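Local coordinates for protein threonine phosphate decarboxylase-like enzyme (Sulfurospirillum multivorans, PDB 6OUX) that decarboxylates L-serine O-phosphate to ethanolamine O-phosphate with pyridoxal phosphate as cofactor, a step in the biosynthesis of norcobamides, at residues Thr11-Ala16 with Lys36-Leu41; Ile43-Cys48 with Tyr350-Arg355; Cys48-Pro53 with Cys367-Gly372; Glu317-Tyr322 with Leu331-Arg336; Ser344-Glu349 with Met383-Ile388. One frame throughout, in Å; residues are numbered along the deposited sequence.

Interaction 1 (Thr11-Ala16 with Lys36-Leu41)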
# COMPACT_ATOMS: atom_id res chain seq x y z
N THR A 11 -27.00 -13.96 25.90
CA THR A 11 -27.18 -12.56 26.12
C THR A 11 -25.87 -11.90 26.64
O THR A 11 -25.46 -10.83 26.15
CB THR A 11 -28.38 -12.28 27.10
OG1 THR A 11 -29.64 -12.69 26.52
CG2 THR A 11 -28.50 -10.84 27.44
N GLN A 12 -25.24 -12.56 27.60
CA GLN A 12 -24.00 -12.05 28.22
C GLN A 12 -22.94 -11.87 27.14
O GLN A 12 -22.37 -10.80 26.95
CB GLN A 12 -23.51 -12.97 29.34
CG GLN A 12 -22.32 -12.35 30.11
CD GLN A 12 -21.81 -13.19 31.29
OE1 GLN A 12 -22.24 -14.33 31.54
NE2 GLN A 12 -20.91 -12.61 32.03
N PHE A 13 -22.76 -12.91 26.35
CA PHE A 13 -21.88 -12.82 25.20
C PHE A 13 -22.29 -11.70 24.23
O PHE A 13 -21.49 -10.83 23.85
CB PHE A 13 -21.85 -14.16 24.48
CG PHE A 13 -20.99 -14.15 23.25
CD1 PHE A 13 -21.52 -13.73 21.99
CD2 PHE A 13 -19.65 -14.53 23.32
CE1 PHE A 13 -20.73 -13.71 20.87
CE2 PHE A 13 -18.88 -14.51 22.17
CZ PHE A 13 -19.42 -14.12 20.96
N THR A 14 -23.55 -11.71 23.81
CA THR A 14 -24.04 -10.66 22.88
C THR A 14 -23.78 -9.26 23.36
O THR A 14 -23.35 -8.37 22.58
CB THR A 14 -25.53 -10.79 22.66
OG1 THR A 14 -25.82 -12.11 22.22
CG2 THR A 14 -26.04 -9.73 21.67
N LYS A 15 -24.05 -9.02 24.65
CA LYS A 15 -23.81 -7.67 25.17
C LYS A 15 -22.36 -7.29 25.13
O LYS A 15 -22.03 -6.16 24.72
CB LYS A 15 -24.38 -7.50 26.60
CG LYS A 15 -25.90 -7.35 26.59
CD LYS A 15 -26.36 -6.86 27.94
CE LYS A 15 -27.85 -7.05 28.15
NZ LYS A 15 -28.27 -5.98 29.09
N ALA A 16 -21.47 -8.19 25.57
CA ALA A 16 -20.02 -7.91 25.54
C ALA A 16 -19.57 -7.72 24.09
O ALA A 16 -18.80 -6.81 23.75
CB ALA A 16 -19.26 -9.07 26.17
N LYS A 36 -9.15 -10.96 22.08
CA LYS A 36 -8.86 -10.48 23.45
C LYS A 36 -10.11 -10.55 24.34
O LYS A 36 -10.05 -11.10 25.42
CB LYS A 36 -8.13 -9.12 23.50
CG LYS A 36 -8.84 -7.91 22.90
CD LYS A 36 -7.94 -6.68 22.99
CE LYS A 36 -6.84 -6.71 21.93
NZ LYS A 36 -5.60 -6.05 22.40
N MET A 37 -11.26 -10.07 23.86
CA MET A 37 -12.52 -10.20 24.63
C MET A 37 -12.94 -11.66 24.85
O MET A 37 -13.39 -12.03 25.93
CB MET A 37 -13.67 -9.43 23.95
CG MET A 37 -15.00 -9.40 24.72
SD MET A 37 -14.85 -8.48 26.29
CE MET A 37 -15.70 -6.95 25.88
N PHE A 38 -12.80 -12.52 23.85
CA PHE A 38 -13.23 -13.90 24.03
C PHE A 38 -12.10 -14.85 23.70
O PHE A 38 -12.09 -15.47 22.63
CB PHE A 38 -14.45 -14.20 23.16
CG PHE A 38 -15.58 -13.25 23.38
CD1 PHE A 38 -16.32 -13.30 24.55
CD2 PHE A 38 -15.89 -12.29 22.42
CE1 PHE A 38 -17.39 -12.44 24.73
CE2 PHE A 38 -16.95 -11.44 22.60
CZ PHE A 38 -17.71 -11.51 23.75
N PRO A 39 -11.13 -14.98 24.63
CA PRO A 39 -9.89 -15.66 24.24
C PRO A 39 -10.05 -17.15 24.01
O PRO A 39 -9.30 -17.74 23.25
CB PRO A 39 -8.90 -15.34 25.39
CG PRO A 39 -9.70 -14.69 26.48
CD PRO A 39 -11.17 -14.69 26.08
N THR A 40 -11.03 -17.76 24.65
CA THR A 40 -11.36 -19.14 24.36
C THR A 40 -12.24 -19.35 23.10
O THR A 40 -12.49 -20.50 22.75
CB THR A 40 -12.12 -19.74 25.54
OG1 THR A 40 -13.29 -18.95 25.76
CG2 THR A 40 -11.26 -19.72 26.84
N LEU A 41 -12.70 -18.26 22.44
CA LEU A 41 -13.60 -18.36 21.26
C LEU A 41 -12.84 -18.83 20.03
O LEU A 41 -11.98 -18.11 19.54
CB LEU A 41 -14.22 -16.99 20.92
CG LEU A 41 -15.16 -16.87 19.73
CD1 LEU A 41 -16.38 -17.74 19.85
CD2 LEU A 41 -15.57 -15.42 19.60

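Interaction 2 (Ile43-Cys48 with Tyr350-Arg355)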
# COMPACT_ATOMS: atom_id res chain seq x y z
N ILE A 43 -12.76 -19.37 16.15
CA ILE A 43 -13.45 -19.11 14.89
C ILE A 43 -13.07 -20.24 13.94
O ILE A 43 -11.92 -20.35 13.57
CB ILE A 43 -13.06 -17.78 14.24
CG1 ILE A 43 -13.14 -16.62 15.22
CG2 ILE A 43 -13.95 -17.55 13.00
CD1 ILE A 43 -14.51 -16.38 15.78
N LYS A 44 -14.02 -21.07 13.54
CA LYS A 44 -13.71 -22.16 12.58
C LYS A 44 -13.98 -21.80 11.10
O LYS A 44 -13.29 -22.31 10.20
CB LYS A 44 -14.54 -23.41 12.94
CG LYS A 44 -14.17 -24.07 14.27
CD LYS A 44 -15.31 -24.96 14.78
CE LYS A 44 -14.83 -26.29 15.32
NZ LYS A 44 -15.98 -27.01 15.96
N ILE A 45 -15.03 -21.00 10.86
CA ILE A 45 -15.38 -20.55 9.51
C ILE A 45 -15.54 -19.05 9.57
O ILE A 45 -16.45 -18.55 10.26
CB ILE A 45 -16.68 -21.21 8.99
CG1 ILE A 45 -16.50 -22.72 8.90
CG2 ILE A 45 -17.07 -20.64 7.63
CD1 ILE A 45 -17.81 -23.44 8.67
N ASP A 46 -14.71 -18.32 8.83
CA ASP A 46 -14.89 -16.89 8.74
C ASP A 46 -15.63 -16.65 7.45
O ASP A 46 -15.05 -16.76 6.35
CB ASP A 46 -13.53 -16.16 8.76
CG ASP A 46 -13.65 -14.64 8.62
OD1 ASP A 46 -14.77 -14.04 8.40
OD2 ASP A 46 -12.57 -14.01 8.77
N ALA A 47 -16.90 -16.33 7.54
CA ALA A 47 -17.64 -15.94 6.31
C ALA A 47 -17.96 -14.43 6.22
O ALA A 47 -18.95 -14.04 5.64
CB ALA A 47 -18.90 -16.78 6.18
N CYS A 48 -17.07 -13.58 6.75
CA CYS A 48 -17.20 -12.15 6.64
C CYS A 48 -16.47 -11.56 5.46
O CYS A 48 -17.01 -10.73 4.74
CB CYS A 48 -16.62 -11.45 7.87
SG CYS A 48 -17.62 -11.57 9.33
N TYR A 350 -21.14 -22.64 16.88
CA TYR A 350 -20.57 -23.26 15.67
C TYR A 350 -19.26 -22.73 15.18
O TYR A 350 -18.68 -23.26 14.21
CB TYR A 350 -21.58 -23.17 14.55
CG TYR A 350 -22.90 -23.77 14.88
CD1 TYR A 350 -23.88 -23.01 15.49
CD2 TYR A 350 -23.19 -25.11 14.59
CE1 TYR A 350 -25.12 -23.54 15.80
CE2 TYR A 350 -24.46 -25.63 14.88
CZ TYR A 350 -25.39 -24.84 15.51
OH TYR A 350 -26.64 -25.28 15.84
N GLY A 351 -18.71 -21.72 15.85
CA GLY A 351 -17.54 -21.01 15.36
C GLY A 351 -17.64 -20.33 13.97
O GLY A 351 -16.64 -20.15 13.28
N ILE A 352 -18.84 -19.93 13.59
CA ILE A 352 -19.06 -19.31 12.28
C ILE A 352 -19.23 -17.82 12.46
O ILE A 352 -20.16 -17.44 13.19
CB ILE A 352 -20.30 -19.91 11.62
CG1 ILE A 352 -20.03 -21.42 11.31
CG2 ILE A 352 -20.62 -19.17 10.33
CD1 ILE A 352 -21.22 -22.20 10.79
N TYR A 353 -18.39 -17.00 11.78
CA TYR A 353 -18.54 -15.51 11.78
C TYR A 353 -19.19 -14.98 10.49
O TYR A 353 -18.71 -15.29 9.39
CB TYR A 353 -17.18 -14.85 11.90
CG TYR A 353 -17.17 -13.45 12.43
CD1 TYR A 353 -18.31 -12.85 12.99
CD2 TYR A 353 -16.00 -12.74 12.42
CE1 TYR A 353 -18.27 -11.55 13.49
CE2 TYR A 353 -15.97 -11.45 12.93
CZ TYR A 353 -17.11 -10.87 13.47
OH TYR A 353 -17.07 -9.58 13.98
N VAL A 354 -20.29 -14.24 10.63
CA VAL A 354 -20.95 -13.59 9.49
C VAL A 354 -21.13 -12.10 9.84
O VAL A 354 -20.89 -11.70 10.98
CB VAL A 354 -22.29 -14.25 9.08
CG1 VAL A 354 -22.10 -15.73 8.84
CG2 VAL A 354 -23.43 -14.02 10.08
N ARG A 355 -21.46 -11.29 8.84
CA ARG A 355 -21.39 -9.82 8.95
C ARG A 355 -22.81 -9.29 9.12
O ARG A 355 -23.74 -9.57 8.31
CB ARG A 355 -20.63 -9.24 7.69
CG ARG A 355 -20.40 -7.71 7.57
CD ARG A 355 -19.74 -7.23 8.83
NE ARG A 355 -19.20 -5.88 8.82
CZ ARG A 355 -19.91 -4.75 8.96
NH1 ARG A 355 -21.24 -4.78 8.99
NH2 ARG A 355 -19.26 -3.59 9.03

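Interaction 3 (Cys48-Pro53 with Cys367-Gly372)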
# COMPACT_ATOMS: atom_id res chain seq x y z
N CYS A 48 -17.07 -13.58 6.75
CA CYS A 48 -17.20 -12.15 6.64
C CYS A 48 -16.47 -11.56 5.46
O CYS A 48 -17.01 -10.73 4.74
CB CYS A 48 -16.62 -11.45 7.87
SG CYS A 48 -17.62 -11.57 9.33
N TYR A 49 -15.21 -11.94 5.29
CA TYR A 49 -14.44 -11.41 4.18
C TYR A 49 -14.68 -12.16 2.86
O TYR A 49 -14.98 -13.35 2.81
CB TYR A 49 -12.93 -11.33 4.49
CG TYR A 49 -12.32 -12.68 4.46
CD1 TYR A 49 -12.52 -13.56 5.52
CD2 TYR A 49 -11.57 -13.11 3.37
CE1 TYR A 49 -11.99 -14.84 5.50
CE2 TYR A 49 -11.05 -14.40 3.33
CZ TYR A 49 -11.27 -15.26 4.42
OH TYR A 49 -10.76 -16.53 4.47
N LEU A 50 -14.53 -11.41 1.79
CA LEU A 50 -14.94 -11.84 0.47
C LEU A 50 -13.71 -12.36 -0.27
O LEU A 50 -12.67 -11.71 -0.35
CB LEU A 50 -15.61 -10.73 -0.23
CG LEU A 50 -16.67 -10.01 0.60
CD1 LEU A 50 -17.17 -8.84 -0.19
CD2 LEU A 50 -17.83 -10.90 0.99
N SER A 51 -13.82 -13.59 -0.73
CA SER A 51 -12.71 -14.25 -1.36
C SER A 51 -13.31 -15.32 -2.24
O SER A 51 -14.52 -15.52 -2.24
CB SER A 51 -11.87 -14.90 -0.28
OG SER A 51 -10.62 -15.18 -0.84
N ASN A 52 -12.48 -16.02 -2.99
CA ASN A 52 -12.84 -17.27 -3.60
C ASN A 52 -11.79 -18.27 -3.03
O ASN A 52 -10.63 -18.22 -3.41
CB ASN A 52 -12.79 -17.16 -5.16
CG ASN A 52 -12.94 -18.53 -5.86
OD1 ASN A 52 -12.94 -19.61 -5.22
ND2 ASN A 52 -13.00 -18.51 -7.14
N PRO A 53 -12.20 -19.15 -2.13
CA PRO A 53 -11.24 -20.05 -1.51
C PRO A 53 -10.59 -21.03 -2.50
O PRO A 53 -9.41 -21.40 -2.31
CB PRO A 53 -12.03 -20.73 -0.38
CG PRO A 53 -13.47 -20.54 -0.73
CD PRO A 53 -13.58 -19.35 -1.63
N CYS A 367 -30.61 -8.05 8.79
CA CYS A 367 -29.97 -8.82 7.72
C CYS A 367 -28.57 -9.17 8.10
O CYS A 367 -27.91 -8.49 8.94
CB CYS A 367 -29.97 -8.04 6.37
SG CYS A 367 -31.63 -7.86 5.66
N ILE A 368 -28.11 -10.26 7.48
CA ILE A 368 -26.72 -10.66 7.55
C ILE A 368 -26.17 -10.89 6.13
O ILE A 368 -26.90 -11.35 5.25
CB ILE A 368 -26.50 -11.92 8.40
CG1 ILE A 368 -27.37 -13.11 7.94
CG2 ILE A 368 -26.79 -11.63 9.85
CD1 ILE A 368 -26.97 -14.40 8.64
N ARG A 369 -24.91 -10.59 5.95
CA ARG A 369 -24.19 -10.89 4.70
C ARG A 369 -23.26 -12.05 4.93
O ARG A 369 -22.40 -11.98 5.82
CB ARG A 369 -23.37 -9.71 4.21
CG ARG A 369 -22.94 -9.86 2.74
CD ARG A 369 -21.84 -8.90 2.41
NE ARG A 369 -20.62 -9.13 3.17
CZ ARG A 369 -19.55 -8.34 3.09
NH1 ARG A 369 -19.56 -7.31 2.28
NH2 ARG A 369 -18.47 -8.59 3.79
N ILE A 370 -23.41 -13.11 4.12
CA ILE A 370 -22.55 -14.31 4.28
C ILE A 370 -21.71 -14.54 3.03
O ILE A 370 -22.23 -14.67 1.96
CB ILE A 370 -23.39 -15.61 4.52
CG1 ILE A 370 -24.46 -15.35 5.60
CG2 ILE A 370 -22.45 -16.77 4.87
CD1 ILE A 370 -25.38 -16.52 5.86
N ALA A 371 -20.40 -14.59 3.19
CA ALA A 371 -19.51 -14.86 2.06
C ALA A 371 -19.56 -16.34 1.72
O ALA A 371 -19.59 -17.18 2.64
CB ALA A 371 -18.09 -14.49 2.43
N GLY A 372 -19.54 -16.69 0.46
CA GLY A 372 -19.63 -18.08 0.04
C GLY A 372 -18.27 -18.69 0.26
O GLY A 372 -17.25 -18.04 -0.03

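Interaction 4 (Glu317-Tyr322 with Leu331-Arg336)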
# COMPACT_ATOMS: atom_id res chain seq x y z
N GLU A 317 -36.81 -22.23 5.78
CA GLU A 317 -38.16 -21.67 5.71
C GLU A 317 -38.23 -20.18 6.13
O GLU A 317 -38.68 -19.35 5.34
CB GLU A 317 -39.17 -22.50 6.50
CG GLU A 317 -40.54 -21.87 6.45
CD GLU A 317 -41.57 -22.55 7.32
OE1 GLU A 317 -42.74 -22.57 6.90
OE2 GLU A 317 -41.22 -23.05 8.42
N ASN A 318 -37.81 -19.84 7.35
CA ASN A 318 -37.96 -18.44 7.82
C ASN A 318 -36.68 -17.59 7.58
O ASN A 318 -36.03 -17.13 8.53
CB ASN A 318 -38.33 -18.32 9.33
CG ASN A 318 -39.27 -19.39 9.83
OD1 ASN A 318 -40.39 -19.54 9.33
ND2 ASN A 318 -38.84 -20.09 10.89
N VAL A 319 -36.26 -17.45 6.34
CA VAL A 319 -35.31 -16.40 5.96
C VAL A 319 -35.71 -16.04 4.56
O VAL A 319 -36.32 -16.85 3.87
CB VAL A 319 -33.83 -16.81 5.93
CG1 VAL A 319 -33.33 -17.11 7.33
CG2 VAL A 319 -33.58 -17.99 5.00
N TYR A 320 -35.34 -14.83 4.15
CA TYR A 320 -35.43 -14.44 2.76
C TYR A 320 -34.01 -14.21 2.24
O TYR A 320 -33.22 -13.49 2.90
CB TYR A 320 -36.29 -13.18 2.65
CG TYR A 320 -36.50 -12.76 1.24
CD1 TYR A 320 -37.46 -13.37 0.48
CD2 TYR A 320 -35.70 -11.82 0.65
CE1 TYR A 320 -37.65 -13.02 -0.86
CE2 TYR A 320 -35.86 -11.47 -0.67
CZ TYR A 320 -36.85 -12.05 -1.41
OH TYR A 320 -37.02 -11.69 -2.72
N VAL A 321 -33.70 -14.83 1.10
CA VAL A 321 -32.40 -14.75 0.49
C VAL A 321 -32.47 -13.80 -0.70
O VAL A 321 -33.23 -14.04 -1.65
CB VAL A 321 -31.90 -16.12 -0.02
CG1 VAL A 321 -30.44 -16.00 -0.40
CG2 VAL A 321 -32.06 -17.20 1.02
N TYR A 322 -31.71 -12.72 -0.68
CA TYR A 322 -31.77 -11.76 -1.79
C TYR A 322 -31.02 -12.27 -2.97
O TYR A 322 -30.00 -12.91 -2.78
CB TYR A 322 -31.28 -10.36 -1.41
CG TYR A 322 -32.24 -9.64 -0.44
CD1 TYR A 322 -33.38 -8.94 -0.89
CD2 TYR A 322 -32.01 -9.71 0.91
CE1 TYR A 322 -34.26 -8.35 0.04
CE2 TYR A 322 -32.84 -9.11 1.83
CZ TYR A 322 -33.98 -8.43 1.39
OH TYR A 322 -34.76 -7.89 2.35
N LEU A 331 -29.13 -12.14 3.62
CA LEU A 331 -30.30 -12.85 4.15
C LEU A 331 -31.10 -11.92 5.07
O LEU A 331 -30.51 -11.32 5.91
CB LEU A 331 -29.80 -14.02 5.00
CG LEU A 331 -29.75 -15.37 4.34
CD1 LEU A 331 -28.79 -15.34 3.19
CD2 LEU A 331 -29.31 -16.43 5.30
N LYS A 332 -32.42 -11.84 4.90
CA LYS A 332 -33.27 -11.15 5.86
C LYS A 332 -33.87 -12.16 6.83
O LYS A 332 -34.51 -13.15 6.43
CB LYS A 332 -34.39 -10.41 5.14
CG LYS A 332 -35.35 -9.73 6.07
CD LYS A 332 -35.84 -8.43 5.53
CE LYS A 332 -37.22 -8.14 6.01
NZ LYS A 332 -38.04 -8.77 4.94
N LEU A 333 -33.64 -11.91 8.10
CA LEU A 333 -34.05 -12.80 9.17
C LEU A 333 -35.52 -12.56 9.47
O LEU A 333 -36.11 -11.50 9.13
CB LEU A 333 -33.19 -12.58 10.41
CG LEU A 333 -31.70 -12.75 10.17
CD1 LEU A 333 -30.92 -12.30 11.37
CD2 LEU A 333 -31.34 -14.21 9.87
N PRO A 334 -36.15 -13.57 10.09
CA PRO A 334 -37.57 -13.47 10.34
C PRO A 334 -37.85 -12.35 11.26
O PRO A 334 -36.96 -11.86 11.95
CB PRO A 334 -37.91 -14.80 11.03
CG PRO A 334 -36.83 -15.69 10.67
CD PRO A 334 -35.60 -14.80 10.69
N SER A 335 -39.10 -11.94 11.28
CA SER A 335 -39.44 -10.87 12.19
C SER A 335 -39.36 -11.44 13.61
O SER A 335 -39.51 -12.66 13.86
CB SER A 335 -40.78 -10.25 11.88
OG SER A 335 -40.67 -8.86 12.08
N ARG A 336 -39.02 -10.53 14.49
CA ARG A 336 -38.72 -10.82 15.87
C ARG A 336 -37.37 -11.47 16.08
O ARG A 336 -37.05 -11.79 17.21
CB ARG A 336 -39.87 -11.60 16.55
CG ARG A 336 -41.25 -10.98 16.27
CD ARG A 336 -42.36 -11.33 17.25
NE ARG A 336 -42.04 -12.46 18.11
CZ ARG A 336 -41.88 -12.42 19.44
NH1 ARG A 336 -42.07 -11.28 20.11
NH2 ARG A 336 -41.57 -13.53 20.12

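Interaction 5 (Ser344-Glu349 with Met383-Ile388)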
# COMPACT_ATOMS: atom_id res chain seq x y z
N SER A 344 -24.33 -14.14 17.30
CA SER A 344 -23.81 -14.70 18.52
C SER A 344 -23.96 -16.22 18.59
O SER A 344 -23.06 -16.91 19.02
CB SER A 344 -24.47 -14.01 19.71
OG SER A 344 -24.14 -12.66 19.73
N ALA A 345 -25.09 -16.74 18.16
CA ALA A 345 -25.26 -18.18 18.19
C ALA A 345 -24.34 -18.88 17.21
O ALA A 345 -23.78 -19.95 17.54
CB ALA A 345 -26.71 -18.57 17.93
N LEU A 346 -24.16 -18.29 16.01
CA LEU A 346 -23.22 -18.83 15.04
C LEU A 346 -21.82 -18.88 15.61
O LEU A 346 -21.09 -19.86 15.40
CB LEU A 346 -23.23 -18.01 13.74
CG LEU A 346 -24.48 -18.23 12.87
CD1 LEU A 346 -24.68 -17.10 11.88
CD2 LEU A 346 -24.39 -19.57 12.15
N LEU A 347 -21.39 -17.81 16.27
CA LEU A 347 -20.02 -17.78 16.84
C LEU A 347 -19.89 -18.85 17.97
O LEU A 347 -19.03 -19.76 17.93
CB LEU A 347 -19.68 -16.39 17.39
CG LEU A 347 -19.29 -15.40 16.28
CD1 LEU A 347 -19.19 -13.98 16.82
CD2 LEU A 347 -18.00 -15.85 15.62
N VAL A 348 -20.79 -18.76 18.93
CA VAL A 348 -20.62 -19.50 20.19
C VAL A 348 -20.82 -21.00 19.92
O VAL A 348 -20.09 -21.83 20.40
CB VAL A 348 -21.58 -18.94 21.28
CG1 VAL A 348 -21.72 -19.85 22.50
CG2 VAL A 348 -21.11 -17.58 21.75
N GLU A 349 -21.84 -21.34 19.17
CA GLU A 349 -22.27 -22.70 19.06
C GLU A 349 -21.58 -23.40 17.90
O GLU A 349 -21.37 -24.61 17.94
CB GLU A 349 -23.81 -22.74 18.99
CG GLU A 349 -24.42 -22.28 20.30
CD GLU A 349 -25.90 -21.84 20.25
OE1 GLU A 349 -26.66 -22.26 19.35
OE2 GLU A 349 -26.27 -21.06 21.16
N MET A 383 -26.51 -25.71 7.85
CA MET A 383 -26.90 -26.54 8.99
C MET A 383 -27.08 -25.70 10.24
O MET A 383 -28.13 -25.76 10.85
CB MET A 383 -25.90 -27.70 9.23
CG MET A 383 -26.23 -28.92 8.37
SD MET A 383 -25.10 -30.36 8.43
CE MET A 383 -26.27 -31.57 7.80
N ALA A 384 -26.04 -24.93 10.58
CA ALA A 384 -26.08 -24.01 11.70
C ALA A 384 -27.24 -23.05 11.68
O ALA A 384 -27.99 -22.97 12.68
CB ALA A 384 -24.79 -23.25 11.82
N LEU A 385 -27.45 -22.38 10.56
CA LEU A 385 -28.64 -21.50 10.40
C LEU A 385 -29.98 -22.20 10.59
O LEU A 385 -30.92 -21.60 11.18
CB LEU A 385 -28.67 -20.77 9.03
CG LEU A 385 -27.63 -19.67 8.90
CD1 LEU A 385 -27.54 -19.25 7.43
CD2 LEU A 385 -27.88 -18.48 9.79
N LYS A 386 -30.10 -23.41 10.08
CA LYS A 386 -31.41 -24.08 10.13
C LYS A 386 -31.79 -24.38 11.60
O LYS A 386 -32.91 -24.19 12.02
CB LYS A 386 -31.43 -25.39 9.30
CG LYS A 386 -31.92 -25.20 7.90
CD LYS A 386 -32.24 -26.54 7.27
CE LYS A 386 -32.46 -26.45 5.76
NZ LYS A 386 -31.60 -27.51 5.16
N SER A 387 -30.81 -24.83 12.34
CA SER A 387 -30.93 -25.14 13.73
C SER A 387 -31.20 -23.91 14.60
O SER A 387 -32.11 -23.93 15.41
CB SER A 387 -29.65 -25.84 14.19
OG SER A 387 -29.44 -25.60 15.57
N ILE A 388 -30.40 -22.85 14.42
CA ILE A 388 -30.59 -21.58 15.10
C ILE A 388 -31.92 -20.94 14.80
O ILE A 388 -32.51 -20.33 15.69
CB ILE A 388 -29.47 -20.56 14.77
CG1 ILE A 388 -28.13 -21.04 15.33
CG2 ILE A 388 -29.81 -19.21 15.33
CD1 ILE A 388 -26.90 -20.33 14.79

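Interaction 1 (Thr11-Ala16 with Lys36-Leu41)
Phe-13 and Ala-16, one turn apart on helix 11-19, face Phe-38 and Met-37 at the end of helix 31-37, with CA atoms 8.8 Å apart for Phe-13 and Phe-38 and 7.9 Å for Ala-16 and Met-37; no hydrogen bond joins the two segments, and the contact is mainly apolar side chains. The two phenylalanine rings form a face-to-face stack, their centroids 4.2 Å apart and their planes inclined by 29°. Phe-13 places CE2 over the middle of the Phe-38 ring, 3.4 Å above its plane. With CG opposite the backbone N (chi1 178°), the Phe-13 ring is carried toward Phe-38. On the other face of Phe-38 lies CG of the preceding Met-37, 3.5 Å above the plane and toward the rim, so this ring is sandwiched. Ala-16 CB adds a contact of 3.8 Å to Phe-38 CZ, while the bent chain of Met-37 brings its CE beside the same alanine. A type I turn from Phe-38 to Leu-41, closed by Leu-41 N to Phe-38 O at 2.9 Å, carries Leu-41 back so that its CD2 lies near the edge of the Phe-13 ring, 4.3 Å from CZ. Behind this surface contact stands helix 339-350: Phe-13 also packs on Ser-344, Leu-347 and Val-348, and Thr-14 OG1 hydrogen-bonds to Ser-344 OG.

Interaction 2 (Ile43-Cys48 with Tyr350-Arg355)
Ile-45 beside Ile-352 and Asp-46 beside Tyr-353 form the parallel pairing that adds strand 45-46 to the rim of the chain's five-stranded sheet. Gly-351 O begins it with two donors: Lys-44 N at 2.8 Å, in the carbonyl plane, and Ile-45 N at 3.0 Å, tilted from that plane but with a nearly straight N-H (175°). Tyr-353 N then gives to Ile-45 O (2.9 Å), and Tyr-353 O receives Ala-47 N (2.8 Å). Asp-46 OD1 bends the chain into an Asx turn by accepting Cys-48 N, while OD2 is hydrogen-bonded to His-27 NE2. The turn delivers Cys-48 SG over a face of the Tyr-353 ring, 3.7 Å from its centroid, in a sulfur-aromatic contact. A serine in place of Tyr-353 would probably leave that sulfur without its ring and Pro-29 O without the phenol it bonds. Four main-chain bonds, two of them to Gly-351 O, thus hold the register, and the strand runs on to Arg-355, which probably binds O-phospho-L-serine.

Interaction 3 (Cys48-Pro53 with Cys367-Gly372)
Arg-369 reaches from strand 367-371 to Cys-48 and Leu-50 in the loop before helix 53-68. From CB the chain runs out extended, CG lying opposite the backbone N (chi1 -164°) and CD carrying it on, until a bend at chi3 (63°) turns the guanidinium toward the loop. NE comes within 4.0 Å of Leu-50 CD2, and CZ is nearer still, at 3.7 Å from the same methyl, which sits over the centre of one guanidinium face. NH1 passes Leu-50 CD1 at 3.8 Å and is hydrogen-bonded to Asn-181 O. NH2 donates to Cys-48 O over 2.8 Å, meeting that oxygen almost head-on from the carbonyl's end, although the bond is bent (131°) and the oxygen lies somewhat out of the guanidinium plane. This is probably part of the substrate site of a pyridoxal phosphate enzyme of the aminotransferase fold: Arg-369 and Asn-181 both probably bind O-phospho-L-serine, and Phe-131 meets the arginine in a cation-pi contact. Two residues along the strand, Ala-371 CB touches Tyr-49 O at 3.3 Å and Leu-50 CD2 at 3.9 Å. Farther on, Pro-53 CD comes to 4.2 Å from Gly-372 O.

Interaction 4 (Glu317-Tyr322 with Leu331-Arg336)
Tyr-320 and Lys-332 form the hydrogen-bonded pair of an antiparallel hairpin, each satisfying both backbone polar atoms of the other: Tyr-320 N gives to Lys-332 O at 3.0 Å and Lys-332 N to Tyr-320 O at 2.7 Å. Leu-331 also bonds Ile-368 through the backbone, and Leu-333 Glu-366, tying the strand to its other neighbour. The next pair, Val-321 and Leu-331, is non-hydrogen-bonded; its side chains lie alongside, CG1 to CD1 4.0 Å. On the other face Tyr-322 slants past Lys-332, OH 3.4 Å from CD, while Tyr-320 CD2 stands over the centre of the Tyr-322 ring. The phenol oxygens pair outside the hairpin: Tyr-320 OH with Asp-154 OD1, Tyr-322 OH with Glu-151 OE2. With a phenylalanine at Tyr-322, Glu-151 would probably lose its hydroxyl partner and the Lys-332 chain its neighbour at CD. Glu-151 also makes a weak, long ion pair with Lys-332 NZ, so carboxylate, phenol and ammonium lie near one another beside the hairpin, and the lysine's charge may be partly offset.

Interaction 5 (Ser344-Glu349 with Met383-Ile388)
Ala-345 O takes the amide of Glu-349, N to O 2.9 Å, a helix bond whose two residues both meet Ile-388 of helix 375-388; across the interface itself there is no hydrogen bond. Ile-388 CD1 does most of the touching: it lies 3.6 Å from Ala-345 CB and as close to the backbone N of Leu-346, reaching in because CG1 stands opposite the carbonyl carbon (chi1 -66°) and the chain then continues extended. Leu-346 crosses it at about a right angle, and its CD2 meets both Ile-388 CD1 and Ala-384 CB, 3.7 Å from the latter. Its other methyl, CD1, is 4.1 Å from Leu-385 CD2. The helices cross steeply, their N-to-C directions 117° apart and the short axes 10.3 Å at closest approach. Both belong to the helical layer on the five-stranded sheet: Leu-346 and Ala-384 also rest on Ile-352 of the strand that follows helix 339-350. At the margin, Tyr-350 OH and Ser-387 OG share a hydrogen bond linking the same two helices, while Glu-349, whose OE1 only grazes Ile-388 CG1, forms a salt bridge with Arg-9 through OE2.

In the fold
From the N terminus, interaction 1 closes a short loop between helix 11-19 and the end of helix 31-37. Just after it the chain enters strand 45-46, where interaction 2 opens; its loop of some 300 residues closes only at 350-355. Interaction 3 starts from the shared Cys-48 and closes at 367-372, so the two cross. Nested inside both is interaction 4, the hairpin at the sheet's opposite rim. Interaction 5 then follows in series after interaction 4 and crosses interactions 2 and 3, setting helix 375-388 against helix 339-350. Interactions 2, 3 and 4 all reach the five-stranded sheet, interaction 5 joins helices on it, and helix 339-350 links interactions 1 and 5.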